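Local coordinates for ribosome-inactivating protein 3 (PDB 2PQG), which is a maize member of the ribosome-inactivating protein family, also known as the B-32 protein, at residues L41-T54 with T64-G76. Sequence-based numbering, arbitrary orientation.
Sequences LPPEKKVPELWLYT and TLAIRMDNLYLVG
Two neighbouring antiparallel strands of the central sheet, 51-54 and 64-68, form a beta hairpin whose open end is wrapped by the loop 41-50. Leu52 and Ile67 make a hydrogen-bonded pair, with Leu52 N 2.8 Å from Ile67 O, and Thr54 with Leu65 makes the next; Trp51–Arg68 and Tyr53–Ala66 are non-hydrogen-bonded pairs. At the open end, beyond Trp51 and Arg68, Met69 N donates to Leu50 O at 3.0 Å. The Trp51 ring leans across strand 64-68: Pro48 CB lies over one face, offset toward the rim, while Trp51 CZ3, at the ring edge, meets Val75 CG2 at 3.4 Å; the indole thus crosses strand 64-68 to reach strand 74-76.

At the end of strand 64-68, the Arg68 side chain reaches the loop 41-50. A bend at chi3 (59°) turns its guanidinium side-on to Asp70, NE pointing almost straight (178°) at the syn lone pair of OD1, 2.9 Å away, and NH2 reaching OD2. That same NH2 donates in the guanidinium plane to Lys45 O at 2.7 Å, and Pro48 CG packs over one guanidinium face, 3.2 Å from Arg68 NH1. The salt bridge, made within 64-76, probably fixes the orientation of the guanidinium that also binds the loop, and the carboxylate probably balances its charge. Nearby, a water donates to both Pro42 O and Asp70 O, and Leu41 CD1 meets Leu72 CG.

On the Leu52 and Thr54 face, Thr54 OG1 is buried against Leu65 CB without a polar partner. Strand 2-7 pairs with the other edge of strand 51-57, strand 74-78 flanks 62-68, and helix 15-27 covers Leu41, Leu52 and Met69.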
loop_
_atom_site.group_PDB
_atom_site.type_symbol
_atom_site.label_atom_id
_atom_site.label_comp_id
_atom_site.label_asym_id
_atom_site.label_seq_id
_atom_site.Cartn_x
_atom_site.Cartn_y
_atom_site.Cartn_z
ATOM N N LEU A 41 11.666 10.108 -5.847
ATOM C CA LEU A 41 10.881 10.647 -4.742
ATOM C C LEU A 41 11.726 11.479 -3.785
ATOM O O LEU A 41 12.953 11.392 -3.793
ATOM C CB LEU A 41 10.215 9.506 -3.975
ATOM C CG LEU A 41 9.201 8.697 -4.778
ATOM C CD1 LEU A 41 8.767 7.491 -3.970
ATOM C CD2 LEU A 41 8.009 9.556 -5.133
ATOM N N PRO A 42 11.075 12.312 -2.952
ATOM C CA PRO A 42 11.809 13.146 -1.995
ATOM C C PRO A 42 12.645 12.272 -1.062
ATOM O O PRO A 42 12.246 11.158 -0.731
ATOM C CB PRO A 42 10.692 13.867 -1.245
ATOM C CG PRO A 42 9.581 13.935 -2.260
ATOM C CD PRO A 42 9.625 12.577 -2.880
ATOM N N PRO A 43 13.819 12.762 -0.626
ATOM C CA PRO A 43 14.666 11.972 0.275
ATOM C C PRO A 43 13.958 11.645 1.576
ATOM O O PRO A 43 13.233 12.473 2.131
ATOM C CB PRO A 43 15.887 12.867 0.480
ATOM C CG PRO A 43 15.328 14.246 0.303
ATOM C CD PRO A 43 14.432 14.073 -0.897
ATOM N N GLU A 44 14.178 10.429 2.063
ATOM C CA GLU A 44 13.547 9.985 3.288
ATOM C C GLU A 44 14.152 10.630 4.526
ATOM O O GLU A 44 15.349 10.895 4.578
ATOM C CB GLU A 44 13.637 8.462 3.386
ATOM C CG GLU A 44 12.842 7.884 4.541
ATOM C CD GLU A 44 12.447 6.447 4.309
ATOM O OE1 GLU A 44 11.915 6.156 3.213
ATOM O OE2 GLU A 44 12.657 5.618 5.222
ATOM N N LYS A 45 13.301 10.890 5.513
ATOM C CA LYS A 45 13.699 11.491 6.788
ATOM C C LYS A 45 12.985 10.765 7.906
ATOM O O LYS A 45 11.994 10.078 7.668
ATOM C CB LYS A 45 13.275 12.947 6.875
ATOM C CG LYS A 45 13.950 13.862 5.915
ATOM C CD LYS A 45 13.451 15.265 6.142
ATOM C CE LYS A 45 14.086 16.213 5.162
ATOM N NZ LYS A 45 15.557 16.294 5.388
ATOM N N LYS A 46 13.476 10.938 9.128
ATOM C CA LYS A 46 12.857 10.312 10.290
ATOM C C LYS A 46 11.394 10.767 10.367
ATOM O O LYS A 46 10.485 9.968 10.622
ATOM C CB LYS A 46 13.579 10.733 11.567
ATOM C CG LYS A 46 13.928 9.567 12.476
ATOM C CD LYS A 46 14.201 10.036 13.898
ATOM C CE LYS A 46 14.776 8.913 14.747
ATOM N NZ LYS A 46 15.885 9.400 15.617
ATOM N N VAL A 47 11.172 12.061 10.141
ATOM C CA VAL A 47 9.811 12.622 10.197
ATOM C C VAL A 47 9.293 12.989 8.800
ATOM O O VAL A 47 9.694 13.994 8.227
ATOM C CB VAL A 47 9.749 13.875 11.083
ATOM C CG1 VAL A 47 8.312 14.092 11.573
ATOM C CG2 VAL A 47 10.708 13.750 12.244
ATOM N N PRO A 48 8.381 12.174 8.249
ATOM C CA PRO A 48 7.773 12.387 6.935
ATOM C C PRO A 48 7.579 13.896 6.814
ATOM O O PRO A 48 6.948 14.526 7.679
ATOM C CB PRO A 48 6.475 11.620 7.033
ATOM C CG PRO A 48 6.813 10.486 7.949
ATOM C CD PRO A 48 7.765 11.050 8.971
ATOM N N GLU A 49 8.065 14.471 5.718
ATOM C CA GLU A 49 8.037 15.902 5.502
ATOM C C GLU A 49 7.010 16.427 4.515
ATOM O O GLU A 49 6.704 17.624 4.501
ATOM C CB GLU A 49 9.463 16.333 5.147
ATOM N N LEU A 50 6.547 15.533 3.653
ATOM C CA LEU A 50 5.442 15.850 2.768
ATOM C C LEU A 50 4.507 14.636 2.821
ATOM O O LEU A 50 4.936 13.477 2.768
ATOM C CB LEU A 50 5.846 16.138 1.311
ATOM C CG LEU A 50 6.575 17.461 1.128
ATOM C CD1 LEU A 50 7.633 17.280 0.046
ATOM C CD2 LEU A 50 5.597 18.571 0.776
ATOM N N TRP A 51 3.217 14.908 2.953
ATOM C CA TRP A 51 2.211 13.858 3.043
ATOM C C TRP A 51 1.208 13.824 1.908
ATOM O O TRP A 51 0.711 14.875 1.477
ATOM C CB TRP A 51 1.433 13.988 4.345
ATOM C CG TRP A 51 2.219 13.685 5.592
ATOM C CD1 TRP A 51 3.011 14.536 6.295
ATOM C CD2 TRP A 51 2.301 12.417 6.257
ATOM N NE1 TRP A 51 3.584 13.880 7.362
ATOM C CE2 TRP A 51 3.166 12.577 7.358
ATOM C CE3 TRP A 51 1.728 11.160 6.023
ATOM C CZ2 TRP A 51 3.476 11.529 8.224
ATOM C CZ3 TRP A 51 2.040 10.117 6.887
ATOM C CH2 TRP A 51 2.908 10.312 7.974
ATOM N N LEU A 52 0.950 12.622 1.392
ATOM C CA LEU A 52 -0.076 12.444 0.370
ATOM C C LEU A 52 -1.287 11.851 1.116
ATOM O O LEU A 52 -1.185 10.831 1.808
ATOM C CB LEU A 52 0.340 11.472 -0.742
ATOM C CG LEU A 52 -0.820 10.830 -1.521
ATOM C CD1 LEU A 52 -1.707 11.895 -2.143
ATOM C CD2 LEU A 52 -0.248 9.912 -2.592
ATOM N N TYR A 53 -2.429 12.520 1.004
ATOM C CA TYR A 53 -3.671 12.073 1.633
ATOM C C TYR A 53 -4.654 11.632 0.564
ATOM O O TYR A 53 -5.083 12.436 -0.266
ATOM C CB TYR A 53 -4.333 13.197 2.418
ATOM C CG TYR A 53 -3.817 13.361 3.816
ATOM C CD1 TYR A 53 -2.454 13.458 4.066
ATOM C CD2 TYR A 53 -4.698 13.441 4.895
ATOM C CE1 TYR A 53 -1.971 13.634 5.361
ATOM C CE2 TYR A 53 -4.226 13.617 6.198
ATOM C CZ TYR A 53 -2.860 13.712 6.422
ATOM O OH TYR A 53 -2.380 13.881 7.700
ATOM N N THR A 54 -5.009 10.353 0.570
ATOM C CA THR A 54 -5.963 9.869 -0.403
ATOM C C THR A 54 -7.238 9.474 0.311
ATOM O O THR A 54 -7.236 8.642 1.214
ATOM C CB THR A 54 -5.395 8.680 -1.228
ATOM O OG1 THR A 54 -5.060 7.588 -0.363
ATOM C CG2 THR A 54 -4.148 9.116 -1.968
ATOM N N THR A 64 -9.659 8.168 4.988
ATOM C CA THR A 64 -8.542 8.903 4.415
ATOM C C THR A 64 -7.265 8.132 4.742
ATOM O O THR A 64 -7.083 7.670 5.870
ATOM C CB THR A 64 -8.435 10.320 5.005
ATOM O OG1 THR A 64 -9.710 10.970 4.925
ATOM C CG2 THR A 64 -7.407 11.138 4.232
ATOM N N LEU A 65 -6.389 7.980 3.752
ATOM C CA LEU A 65 -5.128 7.266 3.957
ATOM C C LEU A 65 -3.967 8.252 4.102
ATOM O O LEU A 65 -3.810 9.156 3.284
ATOM C CB LEU A 65 -4.847 6.328 2.775
ATOM C CG LEU A 65 -5.870 5.255 2.384
ATOM C CD1 LEU A 65 -5.349 4.502 1.158
ATOM C CD2 LEU A 65 -6.114 4.299 3.541
ATOM N N ALA A 66 -3.163 8.087 5.147
ATOM C CA ALA A 66 -2.013 8.967 5.369
ATOM C C ALA A 66 -0.764 8.316 4.779
ATOM O O ALA A 66 -0.221 7.365 5.351
ATOM C CB ALA A 66 -1.814 9.211 6.864
ATOM N N ILE A 67 -0.298 8.835 3.648
ATOM C CA ILE A 67 0.865 8.271 2.977
ATOM C C ILE A 67 2.094 9.177 2.927
ATOM O O ILE A 67 2.004 10.336 2.541
ATOM C CB ILE A 67 0.502 7.872 1.531
ATOM C CG1 ILE A 67 -0.587 6.801 1.549
ATOM C CG2 ILE A 67 1.729 7.375 0.797
ATOM C CD1 ILE A 67 -1.256 6.585 0.202
ATOM N N ARG A 68 3.246 8.635 3.312
ATOM C CA ARG A 68 4.494 9.397 3.275
ATOM C C ARG A 68 4.851 9.621 1.817
ATOM O O ARG A 68 4.767 8.703 1.009
ATOM C CB ARG A 68 5.645 8.615 3.912
ATOM C CG ARG A 68 5.466 8.235 5.357
ATOM C CD ARG A 68 6.628 7.362 5.815
ATOM N NE ARG A 68 7.925 8.019 5.662
ATOM C CZ ARG A 68 8.794 8.195 6.653
ATOM N NH1 ARG A 68 8.502 7.761 7.874
ATOM N NH2 ARG A 68 9.953 8.804 6.424
ATOM N N MET A 69 5.256 10.834 1.478
ATOM C CA MET A 69 5.641 11.129 0.105
ATOM C C MET A 69 7.011 10.548 -0.220
ATOM O O MET A 69 7.253 10.128 -1.349
ATOM C CB MET A 69 5.664 12.637 -0.122
ATOM C CG MET A 69 4.390 13.168 -0.707
ATOM S SD MET A 69 4.358 12.777 -2.458
ATOM C CE MET A 69 5.058 14.272 -3.081
ATOM N N ASP A 70 7.902 10.505 0.770
ATOM C CA ASP A 70 9.242 9.994 0.524
ATOM C C ASP A 70 9.339 8.522 0.093
ATOM O O ASP A 70 10.108 8.200 -0.809
ATOM C CB ASP A 70 10.175 10.279 1.722
ATOM C CG ASP A 70 9.584 9.876 3.059
ATOM O OD1 ASP A 70 8.693 9.005 3.086
ATOM O OD2 ASP A 70 10.033 10.427 4.089
ATOM N N ASN A 71 8.573 7.625 0.709
ATOM C CA ASN A 71 8.646 6.224 0.295
ATOM C C ASN A 71 7.312 5.696 -0.233
ATOM O O ASN A 71 7.188 4.516 -0.561
ATOM C CB ASN A 71 9.135 5.338 1.446
ATOM C CG ASN A 71 8.188 5.329 2.620
ATOM O OD1 ASN A 71 6.993 5.604 2.475
ATOM N ND2 ASN A 71 8.708 4.996 3.794
ATOM N N LEU A 72 6.328 6.587 -0.329
ATOM C CA LEU A 72 4.986 6.252 -0.807
ATOM C C LEU A 72 4.342 5.106 -0.038
ATOM O O LEU A 72 3.667 4.257 -0.621
ATOM C CB LEU A 72 4.995 5.917 -2.309
ATOM C CG LEU A 72 5.034 7.080 -3.313
ATOM C CD1 LEU A 72 4.755 6.559 -4.717
ATOM C CD2 LEU A 72 3.993 8.126 -2.940
ATOM N N TYR A 73 4.533 5.080 1.275
ATOM C CA TYR A 73 3.942 4.009 2.054
ATOM C C TYR A 73 2.956 4.505 3.087
ATOM O O TYR A 73 3.119 5.578 3.658
ATOM C CB TYR A 73 5.021 3.188 2.744
ATOM C CG TYR A 73 4.641 1.733 2.889
ATOM C CD1 TYR A 73 4.627 0.888 1.781
ATOM C CD2 TYR A 73 4.293 1.201 4.131
ATOM C CE1 TYR A 73 4.279 -0.455 1.905
ATOM C CE2 TYR A 73 3.939 -0.141 4.266
ATOM C CZ TYR A 73 3.938 -0.964 3.151
ATOM O OH TYR A 73 3.617 -2.295 3.286
ATOM N N LEU A 74 1.937 3.690 3.329
ATOM C CA LEU A 74 0.874 4.000 4.283
ATOM C C LEU A 74 1.343 4.029 5.736
ATOM O O LEU A 74 2.044 3.122 6.184
ATOM C CB LEU A 74 -0.239 2.963 4.133
ATOM C CG LEU A 74 -1.501 3.075 4.975
ATOM C CD1 LEU A 74 -2.280 4.305 4.577
ATOM C CD2 LEU A 74 -2.340 1.838 4.752
ATOM N N VAL A 75 0.959 5.065 6.473
ATOM C CA VAL A 75 1.344 5.168 7.878
ATOM C C VAL A 75 0.119 4.916 8.747
ATOM O O VAL A 75 0.214 4.302 9.810
ATOM C CB VAL A 75 1.905 6.558 8.224
ATOM C CG1 VAL A 75 2.388 6.580 9.664
ATOM C CG2 VAL A 75 3.039 6.909 7.279
ATOM N N GLY A 76 -1.033 5.392 8.286
ATOM C CA GLY A 76 -2.262 5.208 9.035
ATOM C C GLY A 76 -3.468 5.653 8.238
ATOM O O GLY A 76 -3.337 6.079 7.090
HETATM O O HOH W 1 13.100 8.427 -1.063
#